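Local coordinates for breast cancer anti-estrogen resistance protein 1 (Mus musculus, PDB 5W93) that acts as a docking protein coordinating tyrosine kinase-based signalling in cell adhesion, and through this C-terminal helical domain binds the LD1 motif of paxillin, at residues Q40-K43 and I44-A47; R76-V79 and T80-N84; Q125-R128 and R129-Q133. The protein carries 2 engineered substitutions. All blocks are in the same frame, centred on the assembly; numbering follows the deposited sequence.

Contact 1: residues Q40-K43 and I44-A47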
loop_
_atom_site.group_PDB
_atom_site.type_symbol
_atom_site.label_atom_id
_atom_site.label_comp_id
_atom_site.label_asym_id
_atom_site.label_seq_id
_atom_site.Cartn_x
_atom_site.Cartn_y
_atom_site.Cartn_z
ATOM N N GLN A 40 -20.086 -2.489 -8.561
ATOM C CA GLN A 40 -19.529 -2.107 -9.859
ATOM C C GLN A 40 -18.849 -3.312 -10.512
ATOM O O GLN A 40 -18.323 -4.175 -9.815
ATOM C CB GLN A 40 -18.542 -0.944 -9.708
ATOM C CG GLN A 40 -19.202 0.357 -9.252
ATOM C CD GLN A 40 -20.341 0.762 -10.171
ATOM O OE1 GLN A 40 -20.147 0.936 -11.371
ATOM N NE2 GLN A 40 -21.541 0.889 -9.612
ATOM N N PRO A 41 -18.862 -3.373 -11.857
ATOM C CA PRO A 41 -18.269 -4.485 -12.616
ATOM C C PRO A 41 -16.737 -4.385 -12.681
ATOM O O PRO A 41 -16.190 -3.348 -12.269
ATOM C CB PRO A 41 -18.904 -4.326 -14.009
ATOM C CG PRO A 41 -19.195 -2.878 -14.125
ATOM C CD PRO A 41 -19.565 -2.418 -12.733
ATOM N N PRO A 42 -16.053 -5.436 -13.187
ATOM C CA PRO A 42 -14.587 -5.403 -13.253
ATOM C C PRO A 42 -13.976 -4.189 -13.956
ATOM O O PRO A 42 -12.913 -3.760 -13.517
ATOM C CB PRO A 42 -14.246 -6.696 -14.014
ATOM C CG PRO A 42 -15.355 -7.656 -13.576
ATOM C CD PRO A 42 -16.586 -6.762 -13.576
ATOM N N LYS A 43 -14.596 -3.633 -14.994
ATOM C CA LYS A 43 -13.954 -2.513 -15.680
ATOM C C LYS A 43 -13.785 -1.333 -14.728
ATOM O O LYS A 43 -12.894 -0.509 -14.924
ATOM C CB LYS A 43 -14.732 -2.075 -16.932
ATOM C CG LYS A 43 -16.148 -1.584 -16.697
ATOM C CD LYS A 43 -16.751 -1.224 -18.062
ATOM C CE LYS A 43 -17.855 -0.198 -17.969
ATOM N NZ LYS A 43 -18.251 0.276 -19.334
ATOM N N ILE A 44 -14.632 -1.286 -13.700
ATOM C CA ILE A 44 -14.554 -0.265 -12.663
ATOM C C ILE A 44 -13.667 -0.679 -11.469
ATOM O O ILE A 44 -12.758 0.067 -11.099
ATOM C CB ILE A 44 -15.959 0.102 -12.129
ATOM C CG1 ILE A 44 -16.868 0.586 -13.267
ATOM C CG2 ILE A 44 -15.853 1.144 -11.010
ATOM C CD1 ILE A 44 -16.360 1.824 -13.997
ATOM N N PHE A 45 -13.903 -1.838 -10.852
ATOM C CA PHE A 45 -13.149 -2.116 -9.620
ATOM C C PHE A 45 -11.683 -2.487 -9.893
ATOM O O PHE A 45 -10.825 -2.253 -9.031
ATOM C CB PHE A 45 -13.859 -3.159 -8.728
ATOM C CG PHE A 45 -13.854 -4.598 -9.241
ATOM C CD1 PHE A 45 -12.699 -5.361 -9.234
ATOM C CD2 PHE A 45 -15.047 -5.209 -9.617
ATOM C CE1 PHE A 45 -12.703 -6.680 -9.664
ATOM C CE2 PHE A 45 -15.070 -6.526 -10.029
ATOM C CZ PHE A 45 -13.899 -7.265 -10.063
ATOM N N VAL A 46 -11.390 -2.999 -11.093
ATOM C CA VAL A 46 -10.008 -3.262 -11.488
ATOM C C VAL A 46 -9.221 -1.950 -11.657
ATOM O O VAL A 46 -8.074 -1.855 -11.238
ATOM C CB VAL A 46 -9.924 -4.084 -12.805
ATOM C CG1 VAL A 46 -8.513 -4.066 -13.358
ATOM C CG2 VAL A 46 -10.408 -5.539 -12.568
ATOM N N ALA A 47 -9.846 -0.951 -12.269
ATOM C CA ALA A 47 -9.268 0.402 -12.315
ATOM C C ALA A 47 -8.980 0.931 -10.909
ATOM O O ALA A 47 -7.907 1.469 -10.655
ATOM C CB ALA A 47 -10.201 1.367 -13.059
#
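Ile44 N and Phe45 N both turn back to the carbonyl oxygen of Pro41, which sits at the N-cap of helix 42-69, and Val46 N bonds to Pro42 O as the next link of the first turn. The two donors at Pro41 O differ in quality: Phe45 N, at 3.1 Å, gives the straighter bond (162°), whereas Ile44 N approaches from above the carbonyl plane and is more bent, at 141°. The carbonyl of Pro41 thus serves two of the amides that open the helix. Phe45 holds its CG between its own backbone N and carbonyl carbon (chi1 71°), which folds the ring back over the start of the helix. One ring face receives Pro42 CA, a CH-pi contact 3.7 Å from the centroid, while Pro42 CG packs on Phe45 CE2 at the same distance. Gln40 O lies at the ring edge, 3.4 Å from Phe45 CD2. This proline-rich helix start lies within the divergent helix-loop-helix region, where the chain leaves the loop after helix 5-37. Tyr104 and Ala100 extend the packing around the Phe45 ring. Just before the N-cap, Gln40 meets Ile44 through aliphatic carbons, with Gln40 CB 3.6 Å from the Ile44 CG2 branch. Val46 packs against Thr97 of helix 73-102 and touches an apolar side chain of the bound peptide.

Contact 2: residues R76-V79 and T80-N84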
loop_
_atom_site.group_PDB
_atom_site.type_symbol
_atom_site.label_atom_id
_atom_site.label_comp_id
_atom_site.label_asym_id
_atom_site.label_seq_id
_atom_site.Cartn_x
_atom_site.Cartn_y
_atom_site.Cartn_z
ATOM N N ARG A 76 16.422 0.487 10.299
ATOM C CA ARG A 76 16.517 -0.256 9.051
ATOM C C ARG A 76 15.614 -1.480 9.078
ATOM O O ARG A 76 14.947 -1.793 8.093
ATOM C CB ARG A 76 17.964 -0.680 8.774
ATOM C CG ARG A 76 18.890 0.465 8.329
ATOM C CD ARG A 76 20.302 -0.036 8.051
ATOM N NE ARG A 76 20.436 -0.620 6.721
ATOM C CZ ARG A 76 20.746 0.065 5.621
ATOM N NH1 ARG A 76 20.955 1.387 5.681
ATOM N NH2 ARG A 76 20.843 -0.568 4.457
ATOM N N SER A 77 15.608 -2.160 10.218
ATOM C CA SER A 77 14.817 -3.372 10.421
ATOM C C SER A 77 13.325 -3.155 10.312
ATOM O O SER A 77 12.635 -3.870 9.577
ATOM C CB SER A 77 15.119 -3.977 11.795
ATOM O OG SER A 77 16.290 -4.755 11.721
ATOM N N GLN A 78 12.826 -2.195 11.079
ATOM C CA GLN A 78 11.411 -1.867 11.050
ATOM C C GLN A 78 10.952 -1.405 9.662
ATOM O O GLN A 78 9.947 -1.885 9.158
ATOM C CB GLN A 78 11.098 -0.793 12.088
ATOM C CG GLN A 78 11.167 -1.279 13.539
ATOM C CD GLN A 78 9.916 -2.025 13.954
ATOM O OE1 GLN A 78 8.839 -1.814 13.390
ATOM N NE2 GLN A 78 10.049 -2.911 14.938
ATOM N N VAL A 79 11.667 -0.470 9.038
ATOM C CA VAL A 79 11.162 0.078 7.785
ATOM C C VAL A 79 11.261 -0.977 6.683
ATOM O O VAL A 79 10.369 -1.093 5.847
ATOM C CB VAL A 79 11.891 1.395 7.385
ATOM C CG1 VAL A 79 11.697 2.451 8.475
ATOM C CG2 VAL A 79 13.348 1.159 7.219
ATOM N N THR A 80 12.311 -1.792 6.701
ATOM C CA THR A 80 12.391 -2.885 5.725
ATOM C C THR A 80 11.252 -3.913 5.936
ATOM O O THR A 80 10.677 -4.418 4.973
ATOM C CB THR A 80 13.769 -3.585 5.787
ATOM O OG1 THR A 80 14.773 -2.676 5.319
ATOM C CG2 THR A 80 13.795 -4.843 4.921
ATOM N N HIS A 81 10.911 -4.203 7.188
ATOM C CA HIS A 81 9.729 -5.025 7.468
ATOM C C HIS A 81 8.474 -4.478 6.779
ATOM O O HIS A 81 7.791 -5.191 6.061
ATOM C CB HIS A 81 9.449 -5.120 8.975
ATOM C CG HIS A 81 8.107 -5.711 9.285
ATOM N ND1 HIS A 81 7.879 -7.072 9.314
ATOM C CD2 HIS A 81 6.906 -5.130 9.541
ATOM C CE1 HIS A 81 6.609 -7.303 9.587
ATOM N NE2 HIS A 81 5.993 -6.139 9.729
ATOM N N TYR A 82 8.171 -3.200 7.000
ATOM C CA TYR A 82 6.954 -2.634 6.431
ATOM C C TYR A 82 7.047 -2.524 4.917
ATOM O O TYR A 82 6.062 -2.764 4.234
ATOM C CB TYR A 82 6.609 -1.267 7.078
ATOM C CG TYR A 82 5.975 -1.505 8.427
ATOM C CD1 TYR A 82 4.661 -1.971 8.520
ATOM C CD2 TYR A 82 6.706 -1.359 9.600
ATOM C CE1 TYR A 82 4.085 -2.263 9.744
ATOM C CE2 TYR A 82 6.132 -1.653 10.840
ATOM C CZ TYR A 82 4.821 -2.098 10.899
ATOM O OH TYR A 82 4.240 -2.389 12.113
ATOM N N SER A 83 8.218 -2.200 4.378
ATOM C CA SER A 83 8.347 -2.204 2.921
ATOM C C SER A 83 8.052 -3.592 2.331
ATOM O O SER A 83 7.326 -3.702 1.340
ATOM C CB SER A 83 9.749 -1.737 2.488
ATOM O OG SER A 83 9.972 -0.382 2.873
ATOM N N ASN A 84 8.621 -4.640 2.926
ATOM C CA ASN A 84 8.335 -6.011 2.493
ATOM C C ASN A 84 6.863 -6.410 2.674
ATOM O O ASN A 84 6.267 -7.011 1.791
ATOM C CB ASN A 84 9.211 -7.004 3.246
ATOM C CG ASN A 84 10.640 -7.071 2.704
ATOM O OD1 ASN A 84 10.927 -6.614 1.594
ATOM N ND2 ASN A 84 11.533 -7.658 3.488
HETATM O O HOH W 1 6.151 -2.544 14.202
#
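Arg76 O accepts two bonds from Thr80, one from the backbone N at 3.0 Å and one from the hydroxyl OG1 at 2.9 Å, the donors arriving from opposite faces of the carbonyl plane. The Thr80 side chain makes this possible by placing OG1 beside its own backbone N (chi1 -68°), so that the hydroxyl folds back on the preceding turn. The same device recurs three residues on: Val79 O takes Ser83 N at 2.8 Å in a nearly straight bond (166°) and Ser83 OG at 3.1 Å, the hydroxyl standing above the carbonyl plane. Both hydroxyls thereby spend their proton within the helix. Between them, His81 N and Tyr82 N bond to Ser77 O and Gln78 O in the regular helical pattern. Gln78 and Tyr82 run side by side, and a water joins their ends, donating to Gln78 OE1 at 2.9 Å and hydrogen-bonded to Tyr82 OH at 2.8 Å, near the plane of the ring. Tyr82 OH has a further, probable hydrogen-bond partner in Gln126 OE1. Arg76 NH1 finds its partners outside, bonding to the carbonyls of Ala70 and Arg68. Within this four-helix bundle, Val79 touches Leu66 and Ser67 of helix 42-69 and Leu131 of helix 107-135, while Gln78 and Tyr82 rest on Val130 of the latter.

Contact 3: residues Q125-R128 and R129-Q133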
loop_
_atom_site.group_PDB
_atom_site.type_symbol
_atom_site.label_atom_id
_atom_site.label_comp_id
_atom_site.label_asym_id
_atom_site.label_seq_id
_atom_site.Cartn_x
_atom_site.Cartn_y
_atom_site.Cartn_z
ATOM N N GLN A 125 -1.270 2.462 7.696
ATOM C CA GLN A 125 -1.482 3.318 8.858
ATOM C C GLN A 125 -0.511 2.961 9.970
ATOM O O GLN A 125 0.004 3.831 10.664
ATOM C CB GLN A 125 -2.915 3.197 9.377
ATOM C CG GLN A 125 -3.944 3.833 8.479
ATOM C CD GLN A 125 -3.754 5.331 8.366
ATOM O OE1 GLN A 125 -3.377 6.005 9.337
ATOM N NE2 GLN A 125 -4.006 5.864 7.180
ATOM N N GLN A 126 -0.278 1.660 10.127
ATOM C CA GLN A 126 0.639 1.152 11.126
ATOM C C GLN A 126 2.082 1.555 10.805
ATOM O O GLN A 126 2.832 1.959 11.695
ATOM C CB GLN A 126 0.501 -0.362 11.207
ATOM C CG GLN A 126 1.189 -0.981 12.359
ATOM C CD GLN A 126 0.663 -2.353 12.603
ATOM O OE1 GLN A 126 1.118 -3.310 11.987
ATOM N NE2 GLN A 126 -0.326 -2.463 13.482
ATOM N N PHE A 127 2.456 1.452 9.528
ATOM C CA PHE A 127 3.758 1.925 9.052
ATOM C C PHE A 127 3.979 3.389 9.440
ATOM O O PHE A 127 5.008 3.744 10.007
ATOM C CB PHE A 127 3.857 1.762 7.533
ATOM C CG PHE A 127 5.151 2.278 6.932
ATOM C CD1 PHE A 127 6.371 2.092 7.577
ATOM C CD2 PHE A 127 5.139 2.933 5.698
ATOM C CE1 PHE A 127 7.563 2.555 7.006
ATOM C CE2 PHE A 127 6.323 3.401 5.115
ATOM C CZ PHE A 127 7.539 3.210 5.771
ATOM N N ARG A 128 2.995 4.221 9.154
ATOM C CA ARG A 128 3.097 5.647 9.464
ATOM C C ARG A 128 3.214 5.880 10.974
ATOM O O ARG A 128 4.014 6.700 11.422
ATOM C CB ARG A 128 1.894 6.403 8.902
ATOM C CG ARG A 128 2.076 7.919 8.951
ATOM C CD ARG A 128 0.862 8.637 9.506
ATOM N NE ARG A 128 0.847 8.679 10.963
ATOM C CZ ARG A 128 0.075 7.914 11.728
ATOM N NH1 ARG A 128 -0.752 7.036 11.173
ATOM N NH2 ARG A 128 0.130 8.029 13.051
ATOM N N ARG A 129 2.427 5.146 11.758
ATOM C CA ARG A 129 2.503 5.252 13.217
ATOM C C ARG A 129 3.915 4.934 13.724
ATOM O O ARG A 129 4.486 5.662 14.537
ATOM C CB ARG A 129 1.480 4.327 13.881
ATOM C CG ARG A 129 1.099 4.769 15.302
ATOM C CD ARG A 129 0.138 3.802 15.975
ATOM N NE ARG A 129 0.848 2.940 16.912
ATOM C CZ ARG A 129 1.300 1.727 16.618
ATOM N NH1 ARG A 129 1.104 1.216 15.412
ATOM N NH2 ARG A 129 1.945 1.021 17.535
ATOM N N VAL A 130 4.480 3.846 13.234
ATOM C CA VAL A 130 5.833 3.446 13.597
ATOM C C VAL A 130 6.910 4.480 13.202
ATOM O O VAL A 130 7.846 4.731 13.972
ATOM C CB VAL A 130 6.149 2.076 12.959
ATOM C CG1 VAL A 130 7.631 1.788 12.975
ATOM C CG2 VAL A 130 5.347 0.977 13.682
ATOM N N LEU A 131 6.793 5.077 12.017
ATOM C CA LEU A 131 7.702 6.173 11.645
ATOM C C LEU A 131 7.660 7.312 12.658
ATOM O O LEU A 131 8.689 7.883 12.999
ATOM C CB LEU A 131 7.365 6.735 10.265
ATOM C CG LEU A 131 7.630 5.858 9.049
ATOM C CD1 LEU A 131 7.147 6.572 7.790
ATOM C CD2 LEU A 131 9.120 5.550 8.975
ATOM N N GLY A 132 6.464 7.648 13.129
ATOM C CA GLY A 132 6.317 8.727 14.094
ATOM C C GLY A 132 6.976 8.363 15.411
ATOM O O GLY A 132 7.566 9.211 16.078
ATOM N N GLN A 133 6.863 7.088 15.777
ATOM C CA GLN A 133 7.480 6.534 16.983
ATOM C C GLN A 133 8.993 6.463 16.874
ATOM O O GLN A 133 9.718 6.644 17.861
ATOM C CB GLN A 133 6.946 5.123 17.262
ATOM C CG GLN A 133 5.608 5.069 17.954
ATOM C CD GLN A 133 5.205 3.635 18.270
ATOM O OE1 GLN A 133 5.760 2.682 17.708
ATOM N NE2 GLN A 133 4.249 3.474 19.177
#
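Phe127 carries its ring carbon CG anti to the backbone N (chi1 178°), whereas Leu131 sets CG beside its own N (chi1 -69°), and these choices bring ring and isobutyl group together one turn apart. Leu131 CD1 stands over one face of the Phe127 ring, offset toward the rim, in a CH-pi contact 4.2 Å from the centroid; Leu131 CG comes within 3.9 Å of Phe127 CE1. The backbone beneath is regular helix, with Leu131 N donating to Phe127 O at 3.0 Å and Val130 N to Gln126 O at 2.9 Å. On the polar side, Arg129 crosses Gln126 so that its NH1 lies 3.8 Å from Gln126 CG, which meets the guanidinium at its edge. The contact uses an aliphatic carbon of the glutamine. Arg128 bends over the backbone that follows, laying a guanidinium face on Arg129 N, with CZ 3.6 Å from that nitrogen, and its side chain also touches Glu19 and Leu22 of helix 5-37. The apolar side is buried, Phe127 against Leu86 and Leu131 against Ala18 and Val79. The CH-pi contact of Phe127 and Leu131 therefore serves the core, while the two like charges, Arg128 NH2 and Arg129 NE 6.4 Å apart, stay out of contact, and any repulsion between them is probably modest.

In the fold
The three contacts follow one another along the chain, on helices 42-69, 73-102 and 107-135 of one four-helix bundle, the C-terminal domain of p130Cas. Contact 1 lies at one end, its centre 32 Å from that of contact 2 and 31 Å from that of contact 3, across the centre of the chain. Contacts 2 and 3 are neighbours, with centres 11 Å apart. They meet directly: Tyr82 CB packs on Phe127 CD1 at 3.4 Å, and Tyr82 OH probably bonds to Gln126 OE1 at 3.3 Å. Helices 73-102 and 107-135 are thus joined by apolar and polar links, while contact 1, at the opposite end, reaches the bound peptide through Val46.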